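Local coordinates for protein ribonucleoside-diphosphate reductase (Pseudomonas aeruginosa, PDB 5IM3) that probably catalyses the reduction of ribonucleoside diphosphates to deoxyribonucleotides, the precursors for DNA synthesis, with thioredoxin as reductant, and binds dATP at allosteric sites, including an ATP cone, at residues V631-N636 with L703-R707; Q320-V326 with Y345-F351. One frame throughout, in Å; residues are numbered along the deposited sequence.

Contact 1. Residues V631-N636 with L703-R707; sequences VRMLDN and LADER
L703 packs against the side of helix 620-640, at V631 and D635. Its CD1 sits 3.8 Å from V631 CG1 and the same distance from D635 CB. Its CD2 lies along R632, from CG to NH1, which is nearest at 3.6 Å. This is the close-packed, apolar part of the contact. The axes of the two segments come no closer than 12.2 Å, so long polar side chains bridge the rest. Both helices belong to the barrel domain of the ribonucleotide reductase large chain, and the contact pairs helix 620-640 with the C-terminal end of helix 679-707. Toward the solvent side, R632 reaches out with CG anti to its N (chi1 -173°) and the chain extended. It grips the exposed E706 end-on: NH1 bonds OE1 at 2.9 Å and NH2 bonds OE2 at 2.8 Å, both nearly straight. R707 crosses back over the leucine. Its NH1 meets the anti lone pair of D635 OD2 at 2.9 Å, and its NH2 meets N636 OD1 at 2.7 Å in the carbonyl plane. D635 is also held by R656, R762 and N763. R707 NH2 lies over one face of the R632 guanidinium. E334 forms salt bridges with both arginines, so the two guanidinium groups gather round its carboxylate.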
loop_
_atom_site.group_PDB
_atom_site.type_symbol
_atom_site.label_atom_id
_atom_site.label_comp_id
_atom_site.label_asym_id
_atom_site.label_seq_id
_atom_site.Cartn_x
_atom_site.Cartn_y
_atom_site.Cartn_z
ATOM N N VAL A 631 31.584 29.024 -37.415
ATOM C CA VAL A 631 31.121 28.219 -38.542
ATOM C C VAL A 631 32.298 27.798 -39.411
ATOM O O VAL A 631 32.361 26.657 -39.884
ATOM C CB VAL A 631 30.063 28.993 -39.353
ATOM C CG1 VAL A 631 29.683 28.225 -40.618
ATOM C CG2 VAL A 631 28.826 29.255 -38.500
ATOM N N ARG A 632 33.252 28.706 -39.637
ATOM C CA ARG A 632 34.420 28.353 -40.434
ATOM C C ARG A 632 35.197 27.215 -39.785
ATOM O O ARG A 632 35.574 26.245 -40.452
ATOM C CB ARG A 632 35.321 29.571 -40.628
ATOM C CG ARG A 632 36.470 29.322 -41.595
ATOM C CD ARG A 632 37.401 30.522 -41.697
ATOM N NE ARG A 632 38.395 30.346 -42.751
ATOM C CZ ARG A 632 38.217 30.702 -44.019
ATOM N NH1 ARG A 632 37.078 31.261 -44.407
ATOM N NH2 ARG A 632 39.184 30.497 -44.907
ATOM N N MET A 633 35.446 27.317 -38.478
ATOM C CA MET A 633 36.145 26.247 -37.774
ATOM C C MET A 633 35.400 24.925 -37.907
ATOM O O MET A 633 36.019 23.872 -38.101
ATOM C CB MET A 633 36.318 26.619 -36.302
ATOM C CG MET A 633 37.190 27.846 -36.091
ATOM S SD MET A 633 37.173 28.447 -34.395
ATOM C CE MET A 633 37.922 27.081 -33.515
ATOM N N LEU A 634 34.068 24.958 -37.814
ATOM C CA LEU A 634 33.296 23.726 -37.941
ATOM C C LEU A 634 33.364 23.179 -39.361
ATOM O O LEU A 634 33.427 21.961 -39.560
ATOM C CB LEU A 634 31.845 23.965 -37.523
ATOM C CG LEU A 634 31.600 24.152 -36.023
ATOM C CD1 LEU A 634 30.128 24.436 -35.743
ATOM C CD2 LEU A 634 32.062 22.935 -35.226
ATOM N N ASP A 635 33.360 24.060 -40.363
ATOM C CA ASP A 635 33.499 23.590 -41.735
ATOM C C ASP A 635 34.870 22.965 -41.955
ATOM O O ASP A 635 34.999 21.978 -42.688
ATOM C CB ASP A 635 33.262 24.737 -42.716
ATOM C CG ASP A 635 32.940 24.245 -44.118
ATOM O OD1 ASP A 635 32.044 23.386 -44.256
ATOM O OD2 ASP A 635 33.584 24.704 -45.082
ATOM N N ASN A 636 35.905 23.520 -41.316
ATOM C CA ASN A 636 37.235 22.924 -41.400
ATOM C C ASN A 636 37.253 21.528 -40.792
ATOM O O ASN A 636 37.937 20.631 -41.298
ATOM C CB ASN A 636 38.256 23.817 -40.695
ATOM C CG ASN A 636 38.599 25.062 -41.489
ATOM O OD1 ASN A 636 37.881 25.446 -42.413
ATOM N ND2 ASN A 636 39.707 25.696 -41.133
ATOM N N LEU A 703 31.202 31.240 -46.652
ATOM C CA LEU A 703 32.031 30.090 -47.003
ATOM C C LEU A 703 31.679 29.559 -48.389
ATOM O O LEU A 703 32.564 29.109 -49.128
ATOM C CB LEU A 703 31.879 28.993 -45.951
ATOM C CG LEU A 703 32.295 29.379 -44.530
ATOM C CD1 LEU A 703 32.017 28.232 -43.571
ATOM C CD2 LEU A 703 33.767 29.783 -44.470
ATOM N N ALA A 704 30.399 29.610 -48.762
ATOM C CA ALA A 704 30.005 29.177 -50.099
ATOM C C ALA A 704 30.648 30.048 -51.170
ATOM O O ALA A 704 31.026 29.554 -52.239
ATOM C CB ALA A 704 28.485 29.204 -50.234
ATOM N N ASP A 705 30.775 31.350 -50.903
ATOM C CA ASP A 705 31.427 32.237 -51.860
ATOM C C ASP A 705 32.908 31.914 -51.998
ATOM O O ASP A 705 33.480 32.086 -53.080
ATOM C CB ASP A 705 31.244 33.695 -51.435
ATOM C CG ASP A 705 29.788 34.120 -51.405
ATOM O OD1 ASP A 705 28.992 33.590 -52.207
ATOM O OD2 ASP A 705 29.441 34.992 -50.583
ATOM N N GLU A 706 33.539 31.439 -50.924
ATOM C CA GLU A 706 34.974 31.187 -50.906
ATOM C C GLU A 706 35.321 29.746 -51.262
ATOM O O GLU A 706 36.343 29.499 -51.909
ATOM C CB GLU A 706 35.539 31.526 -49.522
ATOM C CG GLU A 706 37.038 31.306 -49.375
ATOM C CD GLU A 706 37.519 31.517 -47.952
ATOM O OE1 GLU A 706 36.821 32.211 -47.180
ATOM O OE2 GLU A 706 38.590 30.977 -47.602
ATOM N N ARG A 707 34.494 28.788 -50.848
ATOM C CA ARG A 707 34.785 27.376 -51.042
ATOM C C ARG A 707 33.806 26.677 -51.971
ATOM O O ARG A 707 34.077 25.546 -52.387
ATOM C CB ARG A 707 34.796 26.654 -49.684
ATOM C CG ARG A 707 35.853 27.188 -48.728
ATOM C CD ARG A 707 35.685 26.672 -47.307
ATOM N NE ARG A 707 36.843 27.015 -46.490
ATOM C CZ ARG A 707 36.953 26.780 -45.186
ATOM N NH1 ARG A 707 35.967 26.194 -44.520
ATOM N NH2 ARG A 707 38.059 27.139 -44.546
#

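Contact 2. Residues Q320-V326 with Y345-F351; sequences QIFFMRV and YNLLSSF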
loop_
_atom_site.group_PDB
_atom_site.type_symbol
_atom_site.label_atom_id
_atom_site.label_comp_id
_atom_site.label_asym_id
_atom_site.label_seq_id
_atom_site.Cartn_x
_atom_site.Cartn_y
_atom_site.Cartn_z
ATOM N N GLN A 320 47.655 28.141 -22.948
ATOM C CA GLN A 320 47.586 28.922 -24.180
ATOM C C GLN A 320 48.195 28.171 -25.355
ATOM O O GLN A 320 47.785 28.380 -26.501
ATOM C CB GLN A 320 48.278 30.273 -23.998
ATOM C CG GLN A 320 47.661 31.142 -22.916
ATOM C CD GLN A 320 46.161 31.322 -23.096
ATOM O OE1 GLN A 320 45.703 31.823 -24.122
ATOM N NE2 GLN A 320 45.389 30.896 -22.100
ATOM N N ILE A 321 49.173 27.302 -25.094
ATOM C CA ILE A 321 49.718 26.470 -26.159
ATOM C C ILE A 321 48.726 25.376 -26.529
ATOM O O ILE A 321 48.643 24.973 -27.695
ATOM C CB ILE A 321 51.087 25.905 -25.729
ATOM C CG1 ILE A 321 52.154 27.004 -25.847
ATOM C CG2 ILE A 321 51.470 24.678 -26.558
ATOM C CD1 ILE A 321 53.532 26.609 -25.339
ATOM N N PHE A 322 47.955 24.886 -25.557
ATOM C CA PHE A 322 46.872 23.959 -25.864
ATOM C C PHE A 322 45.892 24.578 -26.851
ATOM O O PHE A 322 45.571 23.979 -27.884
ATOM C CB PHE A 322 46.156 23.544 -24.575
ATOM C CG PHE A 322 44.822 22.886 -24.804
ATOM C CD1 PHE A 322 44.744 21.571 -25.235
ATOM C CD2 PHE A 322 43.647 23.584 -24.582
ATOM C CE1 PHE A 322 43.514 20.966 -25.442
ATOM C CE2 PHE A 322 42.416 22.985 -24.784
ATOM C CZ PHE A 322 42.349 21.674 -25.214
ATOM N N PHE A 323 45.412 25.788 -26.554
ATOM C CA PHE A 323 44.483 26.450 -27.463
ATOM C C PHE A 323 45.127 26.712 -28.815
ATOM O O PHE A 323 44.449 26.652 -29.847
ATOM C CB PHE A 323 43.982 27.761 -26.850
ATOM C CG PHE A 323 43.016 27.574 -25.712
ATOM C CD1 PHE A 323 41.982 26.656 -25.802
ATOM C CD2 PHE A 323 43.141 28.321 -24.550
ATOM C CE1 PHE A 323 41.094 26.482 -24.759
ATOM C CE2 PHE A 323 42.253 28.152 -23.502
ATOM C CZ PHE A 323 41.227 27.226 -23.610
ATOM N N MET A 324 46.430 26.992 -28.831
ATOM C CA MET A 324 47.115 27.236 -30.094
ATOM C C MET A 324 47.260 25.947 -30.897
ATOM O O MET A 324 47.176 25.969 -32.130
ATOM C CB MET A 324 48.482 27.876 -29.830
ATOM C CG MET A 324 49.272 28.232 -31.083
ATOM S SD MET A 324 48.424 29.410 -32.160
ATOM C CE MET A 324 48.601 30.922 -31.214
ATOM N N ARG A 325 47.470 24.811 -30.221
ATOM C CA ARG A 325 47.524 23.537 -30.933
ATOM C C ARG A 325 46.200 23.239 -31.619
ATOM O O ARG A 325 46.169 22.807 -32.775
ATOM C CB ARG A 325 47.878 22.387 -29.988
ATOM C CG ARG A 325 47.345 21.036 -30.509
ATOM C CD ARG A 325 47.865 19.846 -29.747
ATOM N NE ARG A 325 47.277 19.717 -28.415
ATOM C CZ ARG A 325 46.098 19.158 -28.154
ATOM N NH1 ARG A 325 45.335 18.681 -29.131
ATOM N NH2 ARG A 325 45.672 19.082 -26.903
ATOM N N VAL A 326 45.093 23.423 -30.901
ATOM C CA VAL A 326 43.785 23.141 -31.486
ATOM C C VAL A 326 43.545 24.058 -32.675
ATOM O O VAL A 326 43.081 23.620 -33.737
ATOM C CB VAL A 326 42.678 23.286 -30.423
ATOM C CG1 VAL A 326 41.316 22.940 -31.015
ATOM C CG2 VAL A 326 42.977 22.402 -29.224
ATOM N N TYR A 345 42.711 30.711 -32.539
ATOM C CA TYR A 345 43.256 30.736 -31.187
ATOM C C TYR A 345 42.599 31.826 -30.351
ATOM O O TYR A 345 42.273 31.608 -29.179
ATOM C CB TYR A 345 44.770 30.939 -31.228
ATOM C CG TYR A 345 45.330 31.466 -29.926
ATOM C CD1 TYR A 345 45.571 30.614 -28.855
ATOM C CD2 TYR A 345 45.603 32.817 -29.764
ATOM C CE1 TYR A 345 46.073 31.094 -27.662
ATOM C CE2 TYR A 345 46.106 33.308 -28.580
ATOM C CZ TYR A 345 46.341 32.445 -27.531
ATOM O OH TYR A 345 46.843 32.943 -26.351
ATOM N N ASN A 346 42.403 33.011 -30.935
ATOM C CA ASN A 346 41.779 34.103 -30.197
ATOM C C ASN A 346 40.353 33.752 -29.797
ATOM O O ASN A 346 39.909 34.088 -28.694
ATOM C CB ASN A 346 41.800 35.379 -31.034
ATOM C CG ASN A 346 43.184 35.990 -31.129
ATOM O OD1 ASN A 346 44.009 35.831 -30.227
ATOM N ND2 ASN A 346 43.445 36.696 -32.223
ATOM N N LEU A 347 39.619 33.071 -30.680
ATOM C CA LEU A 347 38.245 32.704 -30.358
ATOM C C LEU A 347 38.196 31.686 -29.224
ATOM O O LEU A 347 37.339 31.776 -28.337
ATOM C CB LEU A 347 37.545 32.153 -31.601
ATOM C CG LEU A 347 36.020 32.085 -31.502
ATOM C CD1 LEU A 347 35.423 33.491 -31.505
ATOM C CD2 LEU A 347 35.437 31.247 -32.624
ATOM N N LEU A 348 39.114 30.717 -29.230
ATOM C CA LEU A 348 39.106 29.660 -28.224
ATOM C C LEU A 348 39.623 30.156 -26.877
ATOM O O LEU A 348 38.969 29.965 -25.846
ATOM C CB LEU A 348 39.945 28.477 -28.713
ATOM C CG LEU A 348 39.375 27.673 -29.884
ATOM C CD1 LEU A 348 40.406 26.681 -30.393
ATOM C CD2 LEU A 348 38.101 26.947 -29.474
ATOM N N SER A 349 40.794 30.796 -26.869
ATOM C CA SER A 349 41.426 31.209 -25.621
ATOM C C SER A 349 40.627 32.269 -24.871
ATOM O O SER A 349 40.815 32.423 -23.660
ATOM C CB SER A 349 42.837 31.735 -25.900
ATOM O OG SER A 349 42.805 32.819 -26.811
ATOM N N SER A 350 39.754 33.005 -25.557
ATOM C CA SER A 350 38.907 34.001 -24.916
ATOM C C SER A 350 37.616 33.416 -24.363
ATOM O O SER A 350 36.875 34.132 -23.680
ATOM C CB SER A 350 38.558 35.112 -25.908
ATOM O OG SER A 350 37.690 34.626 -26.915
ATOM N N PHE A 351 37.329 32.146 -24.648
ATOM C CA PHE A 351 36.101 31.472 -24.239
ATOM C C PHE A 351 34.870 32.008 -24.961
ATOM O O PHE A 351 33.742 31.746 -24.532
ATOM C CB PHE A 351 35.877 31.561 -22.721
ATOM C CG PHE A 351 37.005 30.999 -21.888
ATOM C CD1 PHE A 351 38.051 30.296 -22.466
ATOM C CD2 PHE A 351 37.005 31.173 -20.513
ATOM C CE1 PHE A 351 39.074 29.788 -21.688
ATOM C CE2 PHE A 351 38.027 30.666 -19.733
ATOM C CZ PHE A 351 39.059 29.973 -20.319
#
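The segments of helices 319-330 and 337-349 cross at 132°, with axes 8.8 Å apart and M324 CA only 5.3 Å from Y345 CA. This is a helix-helix contact in the all-alpha domain of the reductase, and the second helix closes in a Schellman motif at F351, which has positive phi. F323 fills the middle. One face of its ring covers the last helical turn, in a CH-pi contact with S349 CA 4.0 Å from the ring centroid. Its CD1 touches L348 CB, and its CZ meets the edge of the F351 ring at CE1. L348 CD1 also packs against V326 CG1. The Y345 ring is sandwiched. M324 bends at chi2 (60°) and chi3, which brings CE over one face of the ring, 3.6 Å from Y345 CG. S349 OG lies over the centre of the opposite face. That hydroxyl bonds back to Y345 O, which also accepts from S349 N. At the far end of the ring, Y345 OH accepts from the backbone N of D288, while Q320 NE2 bonds D292. The Q320 amide stands steeply to the ring, 77° between planes, and Y345 OH makes a weak hydrogen bond to Q320 OE1 at 2.7 Å.

The two contacts lie about 19 Å apart, centre to centre, on the same side of the chain's centre. Contact 2 closes before contact 1 opens along the chain. Contact 2 belongs to the all-alpha domain and contact 1 to the barrel domain, and they meet through M633. Its CB points away from segment 703-707. Its SD is 3.7 Å from L347 CD2 and its CE is 4.0 Å from L348 CG. Helix 620-640 therefore packs on helix 679-707 with one side and on helix 337-349 with another. N636 ND2 adds a polar tie to L330 O, at the end of helix 319-330. Both contacts lie away from the annotated dATP sites.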